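Local coordinates for pseudoazurin (Blue copper protein) (Sinorhizobium meliloti, PDB 3TU6) that binds one copper ion and, as a blue copper protein of the cupredoxin family, probably carries electrons in the periplasm, at residues 38-43 against 61-66; 3-8 against 34-39; 53-58 against 74-79. All coordinates share one frame; numbering follows the deposited sequence.

Contact 1: residues 38-43 against 61-66; sequences KDKGHN and KINEEI. With CU (copper (II) ion), chain B.
In the blue copper site of this cupredoxin, the loop that carries the ligand His42 is fastened to the type II turn Lys61 to Glu64, mainly through Asn63. Gly41 N donates to Asn63 OD1 at 2.7 Å, in the carbonyl plane and on a lone pair, and Asn63 N returns an almost linear bond to His42 O, also 2.7 Å. With CG beside the backbone N, anti to the carbonyl carbon (chi1 -53°), the far end of the Asn63 side chain, OD1, is brought up to the Gly41 amide. Water 1 adds a further link: it accepts from His42 N at 2.8 Å and lies within hydrogen-bonding distance of Asn63 OD1 and Asp39 O, which probably compete with other acceptors for its protons. Lys40 crosses the amide at about a right angle, its CD 3.9 Å from Asn63 CG. An alanine at Asn63 would remove the carboxamide, and would probably leave the Gly41 amide without its mate and the water less firmly seated, so that the loop bearing His42 could shift. Ile62 adds apolar packing, with CD1 3.9 Å from Asn43 CB. On the metal side, Cys80, His83 and Met88 complete the copper site, and the far ring nitrogen, His42 NE2, is hydrogen-bonded to Asn10. The ring is thus held from two sides, with His42 ND1 2.0 Å from the copper.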
loop_
_atom_site.group_PDB
_atom_site.type_symbol
_atom_site.label_atom_id
_atom_site.label_comp_id
_atom_site.label_asym_id
_atom_site.label_seq_id
_atom_site.Cartn_x
_atom_site.Cartn_y
_atom_site.Cartn_z
ATOM N N LYS A 38 -12.636 -8.326 -0.069
ATOM C CA LYS A 38 -14.065 -8.006 -0.052
ATOM C C LYS A 38 -14.660 -8.167 -1.450
ATOM O O LYS A 38 -15.754 -8.710 -1.604
ATOM C CB LYS A 38 -14.301 -6.590 0.477
ATOM C CG LYS A 38 -15.768 -6.271 0.737
ATOM C CD LYS A 38 -15.933 -5.114 1.705
ATOM C CE LYS A 38 -17.399 -4.854 2.017
ATOM N NZ LYS A 38 -17.571 -3.805 3.061
ATOM N N ASP A 39 -13.929 -7.686 -2.455
ATOM C CA ASP A 39 -14.208 -7.999 -3.856
ATOM C C ASP A 39 -13.093 -8.898 -4.387
ATOM O O ASP A 39 -11.938 -8.772 -3.972
ATOM C CB ASP A 39 -14.297 -6.722 -4.695
ATOM C CG ASP A 39 -15.517 -5.881 -4.357
ATOM O OD1 ASP A 39 -16.600 -6.457 -4.116
ATOM O OD2 ASP A 39 -15.395 -4.637 -4.345
ATOM N N LYS A 40 -13.440 -9.801 -5.302
ATOM C CA LYS A 40 -12.483 -10.776 -5.827
ATOM C C LYS A 40 -11.682 -10.219 -7.001
ATOM O O LYS A 40 -12.073 -9.230 -7.625
ATOM C CB LYS A 40 -13.203 -12.057 -6.254
ATOM C CG LYS A 40 -14.056 -12.701 -5.165
ATOM C CD LYS A 40 -13.227 -13.129 -3.960
ATOM C CE LYS A 40 -14.069 -13.907 -2.961
ATOM N NZ LYS A 40 -13.278 -14.353 -1.780
ATOM N N GLY A 41 -10.556 -10.867 -7.289
ATOM C CA GLY A 41 -9.702 -10.507 -8.419
ATOM C C GLY A 41 -8.529 -9.603 -8.079
ATOM O O GLY A 41 -7.813 -9.163 -8.979
ATOM N N HIS A 42 -8.321 -9.327 -6.792
ATOM C CA HIS A 42 -7.220 -8.465 -6.351
ATOM C C HIS A 42 -6.161 -9.242 -5.581
ATOM O O HIS A 42 -6.416 -10.333 -5.069
ATOM C CB HIS A 42 -7.737 -7.331 -5.461
ATOM C CG HIS A 42 -8.869 -6.557 -6.057
ATOM N ND1 HIS A 42 -8.690 -5.628 -7.059
ATOM C CD2 HIS A 42 -10.195 -6.567 -5.786
ATOM C CE1 HIS A 42 -9.858 -5.104 -7.383
ATOM N NE2 HIS A 42 -10.788 -5.656 -6.625
ATOM N N ASN A 43 -4.968 -8.661 -5.510
ATOM C CA ASN A 43 -3.905 -9.158 -4.648
ATOM C C ASN A 43 -3.159 -7.986 -4.015
ATOM O O ASN A 43 -3.427 -6.829 -4.341
ATOM C CB ASN A 43 -2.938 -10.058 -5.430
ATOM C CG ASN A 43 -1.895 -9.275 -6.218
ATOM O OD1 ASN A 43 -2.221 -8.355 -6.974
ATOM N ND2 ASN A 43 -0.633 -9.648 -6.052
ATOM N N LYS A 61 -1.007 -13.881 -3.279
ATOM C CA LYS A 61 -1.707 -14.449 -4.429
ATOM C C LYS A 61 -3.053 -13.749 -4.604
ATOM O O LYS A 61 -3.490 -13.003 -3.724
ATOM C CB LYS A 61 -1.918 -15.956 -4.245
ATOM C CG LYS A 61 -0.632 -16.766 -4.073
ATOM C CD LYS A 61 0.196 -16.803 -5.351
ATOM C CE LYS A 61 1.431 -17.682 -5.192
ATOM N NZ LYS A 61 2.385 -17.141 -4.186
ATOM N N ILE A 62 -3.703 -13.992 -5.738
ATOM C CA ILE A 62 -5.006 -13.388 -6.026
ATOM C C ILE A 62 -6.044 -13.904 -5.026
ATOM O O ILE A 62 -6.162 -15.110 -4.816
ATOM C CB ILE A 62 -5.477 -13.690 -7.473
ATOM C CG1 ILE A 62 -4.555 -13.017 -8.499
ATOM C CG2 ILE A 62 -6.918 -13.224 -7.681
ATOM C CD1 ILE A 62 -4.680 -11.504 -8.558
ATOM N N ASN A 63 -6.769 -12.972 -4.405
ATOM C CA ASN A 63 -7.758 -13.271 -3.355
ATOM C C ASN A 63 -7.171 -13.810 -2.042
ATOM O O ASN A 63 -7.923 -14.203 -1.145
ATOM C CB ASN A 63 -8.846 -14.227 -3.864
ATOM C CG ASN A 63 -9.509 -13.737 -5.135
ATOM O OD1 ASN A 63 -9.590 -12.533 -5.386
ATOM N ND2 ASN A 63 -9.996 -14.669 -5.941
ATOM N N GLU A 64 -5.845 -13.817 -1.916
ATOM C CA GLU A 64 -5.205 -14.262 -0.684
ATOM C C GLU A 64 -5.260 -13.130 0.337
ATOM O O GLU A 64 -4.772 -12.026 0.079
ATOM C CB GLU A 64 -3.752 -14.680 -0.930
ATOM C CG GLU A 64 -3.096 -15.354 0.277
ATOM C CD GLU A 64 -1.639 -15.726 0.048
ATOM O OE1 GLU A 64 -0.994 -15.138 -0.846
ATOM O OE2 GLU A 64 -1.135 -16.608 0.775
ATOM N N GLU A 65 -5.860 -13.412 1.490
ATOM C CA GLU A 65 -5.980 -12.432 2.560
ATOM C C GLU A 65 -4.732 -12.472 3.436
ATOM O O GLU A 65 -4.759 -12.964 4.564
ATOM C CB GLU A 65 -7.246 -12.694 3.377
ATOM C CG GLU A 65 -8.515 -12.597 2.544
ATOM C CD GLU A 65 -9.778 -12.552 3.382
ATOM O OE1 GLU A 65 -9.858 -13.295 4.384
ATOM O OE2 GLU A 65 -10.692 -11.777 3.031
ATOM N N ILE A 66 -3.639 -11.938 2.897
ATOM C CA ILE A 66 -2.328 -12.041 3.529
ATOM C C ILE A 66 -2.163 -11.023 4.656
ATOM O O ILE A 66 -2.606 -9.878 4.544
ATOM C CB ILE A 66 -1.189 -11.866 2.484
ATOM C CG1 ILE A 66 0.159 -12.294 3.073
ATOM C CG2 ILE A 66 -1.121 -10.427 1.976
ATOM C CD1 ILE A 66 1.277 -12.347 2.051
HETATM CU CU CU B . -6.972 -5.056 -7.920
HETATM O O HOH W 1 -9.382 -10.005 -4.325
#

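Contact 2: residues 3-8 against 34-39; sequences EYRVEM and TFVAKD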
loop_
_atom_site.group_PDB
_atom_site.type_symbol
_atom_site.label_atom_id
_atom_site.label_comp_id
_atom_site.label_asym_id
_atom_site.label_seq_id
_atom_site.Cartn_x
_atom_site.Cartn_y
_atom_site.Cartn_z
ATOM N N GLU A 3 -3.490 -4.462 15.078
ATOM C CA GLU A 3 -3.757 -5.212 13.855
ATOM C C GLU A 3 -4.739 -4.430 12.999
ATOM O O GLU A 3 -5.871 -4.180 13.419
ATOM C CB GLU A 3 -4.329 -6.592 14.193
ATOM C CG GLU A 3 -3.459 -7.403 15.148
ATOM C CD GLU A 3 -3.942 -8.832 15.329
ATOM O OE1 GLU A 3 -5.167 -9.068 15.281
ATOM O OE2 GLU A 3 -3.088 -9.722 15.526
ATOM N N TYR A 4 -4.299 -4.041 11.803
ATOM C CA TYR A 4 -5.100 -3.203 10.911
ATOM C C TYR A 4 -5.618 -3.974 9.702
ATOM O O TYR A 4 -5.124 -5.060 9.384
ATOM C CB TYR A 4 -4.281 -1.992 10.465
ATOM C CG TYR A 4 -3.892 -1.102 11.624
ATOM C CD1 TYR A 4 -4.854 -0.363 12.304
ATOM C CD2 TYR A 4 -2.569 -1.014 12.053
ATOM C CE1 TYR A 4 -4.514 0.448 13.376
ATOM C CE2 TYR A 4 -2.216 -0.201 13.128
ATOM C CZ TYR A 4 -3.197 0.527 13.783
ATOM O OH TYR A 4 -2.868 1.335 14.844
ATOM N N ARG A 5 -6.623 -3.399 9.044
ATOM C CA ARG A 5 -7.277 -4.013 7.889
ATOM C C ARG A 5 -7.263 -3.071 6.690
ATOM O O ARG A 5 -7.566 -1.888 6.824
ATOM C CB ARG A 5 -8.731 -4.354 8.222
ATOM C CG ARG A 5 -8.914 -5.420 9.289
ATOM C CD ARG A 5 -8.462 -6.784 8.805
ATOM N NE ARG A 5 -9.042 -7.873 9.590
ATOM C CZ ARG A 5 -10.287 -8.333 9.462
ATOM N NH1 ARG A 5 -11.126 -7.801 8.575
ATOM N NH2 ARG A 5 -10.702 -9.332 10.234
ATOM N N VAL A 6 -6.913 -3.609 5.525
ATOM C CA VAL A 6 -7.029 -2.888 4.262
ATOM C C VAL A 6 -7.872 -3.719 3.305
ATOM O O VAL A 6 -7.482 -4.824 2.931
ATOM C CB VAL A 6 -5.656 -2.627 3.621
ATOM C CG1 VAL A 6 -5.821 -1.965 2.256
ATOM C CG2 VAL A 6 -4.801 -1.769 4.534
ATOM N N GLU A 7 -9.029 -3.190 2.919
ATOM C CA GLU A 7 -9.929 -3.896 2.013
ATOM C C GLU A 7 -9.507 -3.693 0.563
ATOM O O GLU A 7 -9.151 -2.585 0.161
ATOM C CB GLU A 7 -11.369 -3.424 2.213
ATOM C CG GLU A 7 -11.930 -3.748 3.590
ATOM C CD GLU A 7 -13.409 -3.433 3.715
ATOM O OE1 GLU A 7 -14.103 -4.146 4.467
ATOM O OE2 GLU A 7 -13.877 -2.476 3.063
ATOM N N MET A 8 -9.543 -4.775 -0.212
ATOM C CA MET A 8 -9.256 -4.728 -1.644
ATOM C C MET A 8 -10.596 -4.696 -2.375
ATOM O O MET A 8 -11.355 -5.666 -2.328
ATOM C CB MET A 8 -8.419 -5.944 -2.060
ATOM C CG MET A 8 -7.201 -6.178 -1.166
ATOM S SD MET A 8 -6.055 -7.444 -1.759
ATOM C CE MET A 8 -7.021 -8.933 -1.478
ATOM N N THR A 34 -3.602 -6.709 7.620
ATOM C CA THR A 34 -4.222 -7.831 6.925
ATOM C C THR A 34 -5.049 -7.319 5.755
ATOM O O THR A 34 -5.866 -6.409 5.911
ATOM C CB THR A 34 -5.133 -8.637 7.868
ATOM O OG1 THR A 34 -4.370 -9.109 8.986
ATOM C CG2 THR A 34 -5.759 -9.821 7.141
ATOM N N PHE A 35 -4.835 -7.906 4.581
ATOM C CA PHE A 35 -5.575 -7.518 3.386
ATOM C C PHE A 35 -6.826 -8.371 3.249
ATOM O O PHE A 35 -6.774 -9.584 3.419
ATOM C CB PHE A 35 -4.679 -7.617 2.152
ATOM C CG PHE A 35 -3.618 -6.561 2.116
ATOM C CD1 PHE A 35 -3.877 -5.337 1.529
ATOM C CD2 PHE A 35 -2.384 -6.771 2.713
ATOM C CE1 PHE A 35 -2.916 -4.345 1.509
ATOM C CE2 PHE A 35 -1.411 -5.779 2.697
ATOM C CZ PHE A 35 -1.682 -4.560 2.094
ATOM N N VAL A 36 -7.951 -7.720 2.960
ATOM C CA VAL A 36 -9.251 -8.380 2.922
ATOM C C VAL A 36 -9.777 -8.403 1.492
ATOM O O VAL A 36 -9.836 -7.366 0.828
ATOM C CB VAL A 36 -10.269 -7.649 3.824
ATOM C CG1 VAL A 36 -11.578 -8.429 3.908
ATOM C CG2 VAL A 36 -9.683 -7.427 5.214
ATOM N N ALA A 37 -10.160 -9.588 1.024
ATOM C CA ALA A 37 -10.688 -9.758 -0.325
ATOM C C ALA A 37 -12.200 -9.558 -0.328
ATOM O O ALA A 37 -12.956 -10.503 -0.560
ATOM C CB ALA A 37 -10.330 -11.143 -0.862
ATOM N N LYS A 38 -12.636 -8.326 -0.069
ATOM C CA LYS A 38 -14.065 -8.006 -0.052
ATOM C C LYS A 38 -14.660 -8.167 -1.450
ATOM O O LYS A 38 -15.754 -8.710 -1.604
ATOM C CB LYS A 38 -14.301 -6.590 0.477
ATOM C CG LYS A 38 -15.768 -6.271 0.737
ATOM C CD LYS A 38 -15.933 -5.114 1.705
ATOM C CE LYS A 38 -17.399 -4.854 2.017
ATOM N NZ LYS A 38 -17.571 -3.805 3.061
ATOM N N ASP A 39 -13.929 -7.686 -2.455
ATOM C CA ASP A 39 -14.208 -7.999 -3.856
ATOM C C ASP A 39 -13.093 -8.898 -4.387
ATOM O O ASP A 39 -11.938 -8.772 -3.972
ATOM C CB ASP A 39 -14.297 -6.722 -4.695
ATOM C CG ASP A 39 -15.517 -5.881 -4.357
ATOM O OD1 ASP A 39 -16.600 -6.457 -4.116
ATOM O OD2 ASP A 39 -15.395 -4.637 -4.345
HETATM O O HOH W 2 -3.491 -6.996 10.812
#
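Met8 and Phe35 meet on the inner side of a parallel strand pair in the cupredoxin beta barrel, where strand 3-9 runs beside strand 32-36. Following Met8 outward, CB and then CG lie against Val36 O, each 3.5 Å away. SD comes next, 4.1 Å from Phe35 CB; it stands obliquely to the ring in a Met-aromatic contact, the two side chains crossing at about a right angle. A bend at chi3 (-71°) turns CE to the backbone just past strand 32-36, 3.9 Å from Ala37 CA. Met8 also touches His42, a copper ligand. Val6 lies side by side with Phe35 on this face, Val6 CG1 meeting Phe35 CE1 at 3.8 Å, while Arg5, Glu7, Thr34 and Val36 occupy the opposite face. There Arg5 crosses Val36 at a slant, its CD and NH1 both touching Val36 CG2. The backbone ladder alternates from Thr34 N to Tyr4 O up to Met8 N to Val36 O at 2.8 Å, and continues past the end of strand 32-36 with Asp39 N to Met8 O. Lys38 runs its aliphatic chain across the Glu7 carboxylate, and their ion pair is long and weak: Glu7 OE1 lies 3.8 Å from Lys38 NZ.

Contact 3: residues 53-58 against 74-79; sequences EGAETW and GVYMYQ
Trp58 and Tyr78 both hold their CG between the backbone N and the carbonyl carbon (chi1 73° and 67°), a setting that brings the six-membered part of the indole onto the base of the tyrosine side chain. Tyr76 takes a different one, with CG anti to the carbonyl carbon (chi1 -67°), and its ring reaches out from strand 74-79 toward the loop 53-58. The indole therefore touches two residues of one strand face. Trp58 CZ2 presses on Tyr78 CB at 3.5 Å, and Trp58 CZ3 meets Tyr76 CD2 at 3.9 Å, the tyrosine carbon lying at the indole edge, in its plane. Further out, Ala55 CB settles against the end of the Tyr76 ring, 3.9 Å from Tyr76 CE2 and 3.7 Å from Tyr76 OH, so that the alanine and the indole touch successive parts of the same ring. In the cupredoxin barrel this joins the long connection between strands 45-46 and 67-69 to the interior side of strand 74-79. Beyond the contact, Tyr78 makes edge-to-face ring contacts with Phe20 and Phe35, which extends the aromatic packing into the core. The polar atoms look elsewhere: Trp58 NE1 is hydrogen-bonded to Ser44 OG and Tyr76 OH to Lys72 O; the first helps fix how the indole is turned, the second gives the tyrosine hydroxyl a partner and pins the end of its ring. With no hydrogen bond between the two segments, loop and strand are held together by apolar and aromatic packing, while the buried polar groups of Trp58 and Tyr76 are satisfied by neighbours outside it.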
loop_
_atom_site.group_PDB
_atom_site.type_symbol
_atom_site.label_atom_id
_atom_site.label_comp_id
_atom_site.label_asym_id
_atom_site.label_seq_id
_atom_site.Cartn_x
_atom_site.Cartn_y
_atom_site.Cartn_z
ATOM N N GLU A 53 15.201 -0.213 3.564
ATOM C CA GLU A 53 16.261 -1.213 3.442
ATOM C C GLU A 53 16.194 -2.234 4.577
ATOM O O GLU A 53 15.995 -1.870 5.736
ATOM C CB GLU A 53 17.637 -0.539 3.427
ATOM C CG GLU A 53 17.896 0.315 2.188
ATOM C CD GLU A 53 19.282 0.939 2.168
ATOM O OE1 GLU A 53 19.960 0.946 3.219
ATOM O OE2 GLU A 53 19.695 1.429 1.096
ATOM N N GLY A 54 16.339 -3.510 4.226
ATOM C CA GLY A 54 16.328 -4.599 5.203
ATOM C C GLY A 54 14.947 -5.058 5.642
ATOM O O GLY A 54 14.830 -5.898 6.538
ATOM N N ALA A 55 13.901 -4.524 5.015
ATOM C CA ALA A 55 12.525 -4.864 5.377
ATOM C C ALA A 55 12.084 -6.153 4.691
ATOM O O ALA A 55 12.537 -6.466 3.589
ATOM C CB ALA A 55 11.584 -3.727 5.009
ATOM N N GLU A 56 11.199 -6.894 5.352
ATOM C CA GLU A 56 10.626 -8.107 4.775
ATOM C C GLU A 56 9.599 -7.736 3.711
ATOM O O GLU A 56 8.757 -6.864 3.933
ATOM C CB GLU A 56 9.965 -8.969 5.855
ATOM C CG GLU A 56 10.944 -9.600 6.834
ATOM C CD GLU A 56 10.296 -10.647 7.724
ATOM O OE1 GLU A 56 11.015 -11.557 8.189
ATOM O OE2 GLU A 56 9.071 -10.565 7.958
ATOM N N THR A 57 9.680 -8.397 2.561
ATOM C CA THR A 57 8.771 -8.139 1.446
ATOM C C THR A 57 7.619 -9.136 1.459
ATOM O O THR A 57 7.629 -10.099 2.228
ATOM C CB THR A 57 9.497 -8.251 0.091
ATOM O OG1 THR A 57 9.843 -9.618 -0.162
ATOM C CG2 THR A 57 10.760 -7.397 0.082
ATOM N N TRP A 58 6.625 -8.894 0.608
ATOM C CA TRP A 58 5.515 -9.826 0.446
ATOM C C TRP A 58 4.964 -9.810 -0.977
ATOM O O TRP A 58 5.062 -8.807 -1.688
ATOM C CB TRP A 58 4.402 -9.539 1.462
ATOM C CG TRP A 58 3.590 -8.308 1.184
ATOM C CD1 TRP A 58 2.449 -8.231 0.440
ATOM C CD2 TRP A 58 3.842 -6.984 1.670
ATOM N NE1 TRP A 58 1.979 -6.939 0.422
ATOM C CE2 TRP A 58 2.816 -6.154 1.170
ATOM C CE3 TRP A 58 4.837 -6.418 2.476
ATOM C CZ2 TRP A 58 2.757 -4.785 1.448
ATOM C CZ3 TRP A 58 4.778 -5.057 2.753
ATOM C CH2 TRP A 58 3.745 -4.257 2.239
ATOM N N GLY A 74 9.257 3.138 8.229
ATOM C CA GLY A 74 9.353 3.714 6.890
ATOM C C GLY A 74 8.057 3.585 6.112
ATOM O O GLY A 74 7.039 3.142 6.649
ATOM N N VAL A 75 8.103 3.979 4.844
ATOM C CA VAL A 75 6.956 3.882 3.951
ATOM C C VAL A 75 7.052 2.613 3.109
ATOM O O VAL A 75 8.090 2.340 2.502
ATOM C CB VAL A 75 6.870 5.098 3.009
ATOM C CG1 VAL A 75 5.622 5.012 2.140
ATOM C CG2 VAL A 75 6.880 6.391 3.810
ATOM N N TYR A 76 5.965 1.847 3.088
ATOM C CA TYR A 76 5.863 0.636 2.286
ATOM C C TYR A 76 4.877 0.885 1.146
ATOM O O TYR A 76 3.687 1.088 1.391
ATOM C CB TYR A 76 5.370 -0.531 3.146
ATOM C CG TYR A 76 6.342 -0.988 4.215
ATOM C CD1 TYR A 76 6.582 -0.211 5.349
ATOM C CD2 TYR A 76 7.003 -2.207 4.105
ATOM C CE1 TYR A 76 7.468 -0.634 6.334
ATOM C CE2 TYR A 76 7.890 -2.635 5.083
ATOM C CZ TYR A 76 8.117 -1.847 6.195
ATOM O OH TYR A 76 8.996 -2.276 7.161
ATOM N N MET A 77 5.374 0.884 -0.091
ATOM C CA MET A 77 4.527 1.055 -1.272
ATOM C C MET A 77 4.220 -0.306 -1.888
ATOM O O MET A 77 5.132 -1.034 -2.283
ATOM C CB MET A 77 5.216 1.943 -2.310
ATOM C CG MET A 77 5.575 3.338 -1.809
ATOM S SD MET A 77 4.159 4.338 -1.312
ATOM C CE MET A 77 3.297 4.530 -2.874
ATOM N N TYR A 78 2.932 -0.638 -1.964
ATOM C CA TYR A 78 2.482 -1.930 -2.482
ATOM C C TYR A 78 1.437 -1.736 -3.580
ATOM O O TYR A 78 0.890 -0.642 -3.742
ATOM C CB TYR A 78 1.927 -2.793 -1.345
ATOM C CG TYR A 78 0.648 -2.274 -0.725
ATOM C CD1 TYR A 78 -0.591 -2.633 -1.245
ATOM C CD2 TYR A 78 0.676 -1.430 0.383
ATOM C CE1 TYR A 78 -1.765 -2.159 -0.690
ATOM C CE2 TYR A 78 -0.500 -0.956 0.955
ATOM C CZ TYR A 78 -1.717 -1.327 0.412
ATOM O OH TYR A 78 -2.890 -0.869 0.964
ATOM N N GLN A 79 1.159 -2.804 -4.324
ATOM C CA GLN A 79 0.289 -2.721 -5.495
ATOM C C GLN A 79 -0.594 -3.948 -5.671
ATOM O O GLN A 79 -0.356 -4.993 -5.064
ATOM C CB GLN A 79 1.140 -2.546 -6.757
ATOM C CG GLN A 79 2.023 -3.751 -7.088
ATOM C CD GLN A 79 2.800 -3.577 -8.380
ATOM O OE1 GLN A 79 3.358 -2.513 -8.647
ATOM N NE2 GLN A 79 2.844 -4.631 -9.188
#

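From the N terminus, contact 2 comes first: it pairs strand 3-9 with strand 32-36 and closes the excursion through strand 19-27. Contact 1 begins where contact 2 ends, sharing Lys38 and Asp39, and closes the loop that runs out through strand 45-46 and back to 61-66. Contact 3 starts inside that loop and ends beyond it on strand 74-79, so contacts 1 and 3 cross, whereas contacts 2 and 3 follow in series. The three also touch. Ile66 O probably bonds to Phe35 N, joining contacts 1 and 2; Ile66 packs on Trp58, and Val6 CG1 on Tyr78 OH, so the copper-ligand loop, the strand pair and the long connection are in mutual contact.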